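Local structure of ADP-dependent L-serine kinase SerK (Thermococcus kodakarensis KOD1, 5X0J) at residues K133-G145 / I151-K163. The protein catalyses the ADP-dependent phosphorylation of free L-serine to O-phospho-L-serine, releasing AMP, in the first step of cysteine biosynthesis from serine. The protein carries 1 engineered substitution. Numbering follows the deposited sequence.
Sequences KAERGEIAFALVG and IPGGLEEQKKVSK
Q158, in the first turn of helix 155-170, reaches across to the A140 carbonyl and the F141 ring. Its CB lies 3.8 Å from F141 CE2, its CG sits 3.4 Å from A140 O and beside A140 CB, and the extended chain, with CG anti to the carbonyl carbon (chi1 -68°), carries the amide onward, CD also coming near A140 O. At the tip NE2 donates to A140 O over 2.9 Å, an almost straight bond (170°) that arrives on a lone pair and lies in the planes of both groups. A leucine in place of Q158 would probably leave the A140 carbonyl without its side-chain donor from the helix. A140 CB also touches E157 CB, while the E157 carboxylate turns back to accept from G154 N at the N-cap. The F141 ring continues along the helix: CD2 is 3.7 Å from V161 CG1, and S162 OG stands near the ring edge. L117 of helix 110-119 covers both V161 and I151. On the strand side, I151 O accepts from A140 N at 2.9 Å and weakly from F141 N, and I151 N returns a bond to F141 O. Two waters link G153 to the G137 and E138 carbonyls. With A140 and F141 both opposite I151, this is a classic beta bulge in an antiparallel hairpin, whose second strand leads through P152-G154 into a helix packed beside it in the SerK C-terminal domain.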
# COMPACT_ATOMS: atom_id res chain seq x y z
N LYS A 133 -3.20 10.67 -18.43
CA LYS A 133 -2.30 11.62 -17.76
C LYS A 133 -1.70 11.01 -16.49
O LYS A 133 -0.49 11.15 -16.24
CB LYS A 133 -3.02 12.93 -17.44
CG LYS A 133 -3.37 13.77 -18.66
CD LYS A 133 -4.22 14.96 -18.26
CE LYS A 133 -4.68 15.71 -19.49
NZ LYS A 133 -5.36 16.96 -19.06
N ALA A 134 -2.53 10.32 -15.71
CA ALA A 134 -2.06 9.69 -14.47
C ALA A 134 -1.09 8.56 -14.77
O ALA A 134 -0.05 8.45 -14.10
CB ALA A 134 -3.23 9.18 -13.66
N GLU A 135 -1.39 7.74 -15.78
CA GLU A 135 -0.48 6.66 -16.16
C GLU A 135 0.89 7.18 -16.61
O GLU A 135 1.90 6.51 -16.40
CB GLU A 135 -1.09 5.75 -17.24
CG GLU A 135 -2.30 4.95 -16.77
CD GLU A 135 -1.99 3.77 -15.86
OE1 GLU A 135 -0.87 3.67 -15.33
OE2 GLU A 135 -2.90 2.95 -15.65
N ARG A 136 0.91 8.38 -17.20
CA ARG A 136 2.17 9.04 -17.60
C ARG A 136 2.87 9.80 -16.46
O ARG A 136 3.96 10.35 -16.67
CB ARG A 136 1.94 9.98 -18.79
CG ARG A 136 1.54 9.26 -20.07
CD ARG A 136 1.63 10.16 -21.29
NE ARG A 136 0.78 11.36 -21.15
CZ ARG A 136 -0.50 11.45 -21.51
NH1 ARG A 136 -1.16 10.45 -22.09
NH2 ARG A 136 -1.14 12.60 -21.30
N GLY A 137 2.25 9.85 -15.28
CA GLY A 137 2.84 10.52 -14.13
C GLY A 137 2.71 12.04 -14.14
O GLY A 137 3.41 12.73 -13.42
N GLU A 138 1.79 12.55 -14.95
CA GLU A 138 1.64 14.00 -15.14
C GLU A 138 0.78 14.66 -14.08
O GLU A 138 0.84 15.88 -13.92
CB GLU A 138 1.05 14.27 -16.52
CG GLU A 138 2.01 13.91 -17.65
CD GLU A 138 1.36 13.81 -19.01
OE1 GLU A 138 0.14 14.04 -19.13
OE2 GLU A 138 2.08 13.49 -19.98
N ILE A 139 -0.05 13.88 -13.41
CA ILE A 139 -0.92 14.34 -12.34
C ILE A 139 -0.80 13.37 -11.15
O ILE A 139 -0.24 12.28 -11.30
CB ILE A 139 -2.39 14.43 -12.81
CG1 ILE A 139 -2.93 13.07 -13.31
CG2 ILE A 139 -2.52 15.46 -13.93
CD1 ILE A 139 -4.40 13.11 -13.68
N ALA A 140 -1.31 13.78 -9.99
CA ALA A 140 -1.18 12.98 -8.77
C ALA A 140 -2.03 11.71 -8.86
O ALA A 140 -1.55 10.61 -8.58
CB ALA A 140 -1.60 13.81 -7.56
N PHE A 141 -3.29 11.87 -9.26
CA PHE A 141 -4.20 10.76 -9.44
C PHE A 141 -5.25 11.13 -10.48
O PHE A 141 -5.62 12.30 -10.59
CB PHE A 141 -5.00 10.46 -8.16
CG PHE A 141 -4.28 9.65 -7.10
CD1 PHE A 141 -4.00 8.29 -7.29
CD2 PHE A 141 -4.00 10.21 -5.86
CE1 PHE A 141 -3.40 7.54 -6.28
CE2 PHE A 141 -3.39 9.47 -4.87
CZ PHE A 141 -3.10 8.13 -5.07
N ALA A 142 -5.74 10.13 -11.21
CA ALA A 142 -7.01 10.22 -11.94
C ALA A 142 -8.07 9.55 -11.09
O ALA A 142 -7.88 8.42 -10.65
CB ALA A 142 -6.91 9.55 -13.29
N LEU A 143 -9.18 10.25 -10.86
CA LEU A 143 -10.33 9.71 -10.14
C LEU A 143 -11.35 9.31 -11.19
O LEU A 143 -11.93 10.18 -11.85
CB LEU A 143 -10.89 10.78 -9.20
CG LEU A 143 -12.23 10.52 -8.52
CD1 LEU A 143 -12.17 9.23 -7.72
CD2 LEU A 143 -12.58 11.69 -7.63
N VAL A 144 -11.52 8.00 -11.39
CA VAL A 144 -12.27 7.50 -12.53
C VAL A 144 -13.32 6.47 -12.14
O VAL A 144 -13.10 5.61 -11.28
CB VAL A 144 -11.34 6.96 -13.64
CG1 VAL A 144 -10.44 8.07 -14.15
CG2 VAL A 144 -10.51 5.77 -13.17
N GLY A 145 -14.48 6.62 -12.75
CA GLY A 145 -15.57 5.67 -12.65
C GLY A 145 -16.56 6.03 -13.73
O GLY A 145 -16.20 6.05 -14.91
N ILE A 151 -6.66 15.00 -10.69
CA ILE A 151 -6.18 15.67 -9.48
C ILE A 151 -4.72 16.05 -9.76
O ILE A 151 -3.84 15.20 -9.69
CB ILE A 151 -6.31 14.76 -8.24
CG1 ILE A 151 -7.79 14.42 -8.02
CG2 ILE A 151 -5.70 15.46 -7.02
CD1 ILE A 151 -8.05 13.31 -7.02
N PRO A 152 -4.47 17.32 -10.13
CA PRO A 152 -3.12 17.76 -10.46
C PRO A 152 -2.16 17.61 -9.30
O PRO A 152 -2.58 17.60 -8.13
CB PRO A 152 -3.30 19.25 -10.81
CG PRO A 152 -4.73 19.39 -11.15
CD PRO A 152 -5.47 18.38 -10.36
N GLY A 153 -0.88 17.51 -9.62
CA GLY A 153 0.18 17.56 -8.64
C GLY A 153 1.08 16.34 -8.68
O GLY A 153 1.24 15.68 -9.71
N GLY A 154 1.69 16.08 -7.53
CA GLY A 154 2.66 15.00 -7.39
C GLY A 154 2.54 14.39 -6.01
O GLY A 154 1.44 14.19 -5.52
N LEU A 155 3.69 14.11 -5.40
CA LEU A 155 3.73 13.34 -4.16
C LEU A 155 2.90 13.96 -3.04
O LEU A 155 2.14 13.26 -2.37
CB LEU A 155 5.18 13.16 -3.68
CG LEU A 155 5.34 12.36 -2.37
CD1 LEU A 155 4.59 11.03 -2.38
CD2 LEU A 155 6.82 12.14 -2.06
N GLU A 156 3.04 15.26 -2.85
CA GLU A 156 2.32 15.94 -1.77
C GLU A 156 0.82 15.80 -1.96
O GLU A 156 0.09 15.57 -1.01
CB GLU A 156 2.72 17.42 -1.69
CG GLU A 156 4.11 17.65 -1.11
N GLU A 157 0.37 15.90 -3.21
CA GLU A 157 -1.04 15.79 -3.52
C GLU A 157 -1.53 14.35 -3.36
O GLU A 157 -2.64 14.14 -2.88
CB GLU A 157 -1.34 16.33 -4.93
CG GLU A 157 -1.28 17.85 -5.02
CD GLU A 157 0.13 18.43 -4.96
OE1 GLU A 157 0.28 19.61 -4.55
OE2 GLU A 157 1.09 17.75 -5.35
N GLN A 158 -0.70 13.38 -3.71
CA GLN A 158 -1.04 11.98 -3.46
C GLN A 158 -1.23 11.71 -1.96
O GLN A 158 -2.12 10.97 -1.57
CB GLN A 158 0.02 11.05 -4.04
CG GLN A 158 0.05 11.05 -5.56
CD GLN A 158 1.20 10.27 -6.16
OE1 GLN A 158 2.24 10.06 -5.52
NE2 GLN A 158 1.03 9.83 -7.40
N LYS A 159 -0.40 12.33 -1.13
CA LYS A 159 -0.57 12.23 0.32
C LYS A 159 -1.87 12.87 0.81
O LYS A 159 -2.55 12.33 1.67
CB LYS A 159 0.63 12.80 1.05
CG LYS A 159 1.90 11.98 0.85
CD LYS A 159 3.08 12.59 1.58
CE LYS A 159 4.27 11.66 1.53
NZ LYS A 159 5.50 12.29 2.08
N LYS A 160 -2.22 14.04 0.26
CA LYS A 160 -3.45 14.71 0.68
C LYS A 160 -4.67 13.88 0.29
O LYS A 160 -5.60 13.74 1.08
CB LYS A 160 -3.53 16.12 0.08
CG LYS A 160 -2.50 17.07 0.65
CD LYS A 160 -2.56 18.45 0.02
CE LYS A 160 -1.44 19.34 0.53
NZ LYS A 160 -1.40 20.66 -0.15
N VAL A 161 -4.66 13.33 -0.93
CA VAL A 161 -5.74 12.44 -1.35
C VAL A 161 -5.87 11.25 -0.40
O VAL A 161 -6.95 10.92 0.06
CB VAL A 161 -5.54 11.93 -2.80
CG1 VAL A 161 -6.52 10.81 -3.15
CG2 VAL A 161 -5.70 13.08 -3.79
N SER A 162 -4.73 10.61 -0.10
CA SER A 162 -4.72 9.40 0.70
C SER A 162 -5.22 9.68 2.12
O SER A 162 -5.91 8.86 2.72
CB SER A 162 -3.32 8.81 0.72
OG SER A 162 -2.93 8.43 -0.59
N LYS A 163 -4.86 10.85 2.65
CA LYS A 163 -5.29 11.28 3.98
C LYS A 163 -6.82 11.45 4.05
O LYS A 163 -7.46 11.00 4.99
CB LYS A 163 -4.58 12.58 4.36
CG LYS A 163 -4.95 13.18 5.70
CD LYS A 163 -4.11 14.43 5.95
CE LYS A 163 -4.53 15.18 7.20
NZ LYS A 163 -5.84 15.87 7.04
O HOH W 1 3.27 14.27 -11.04
O HOH W 2 -0.11 17.99 -12.42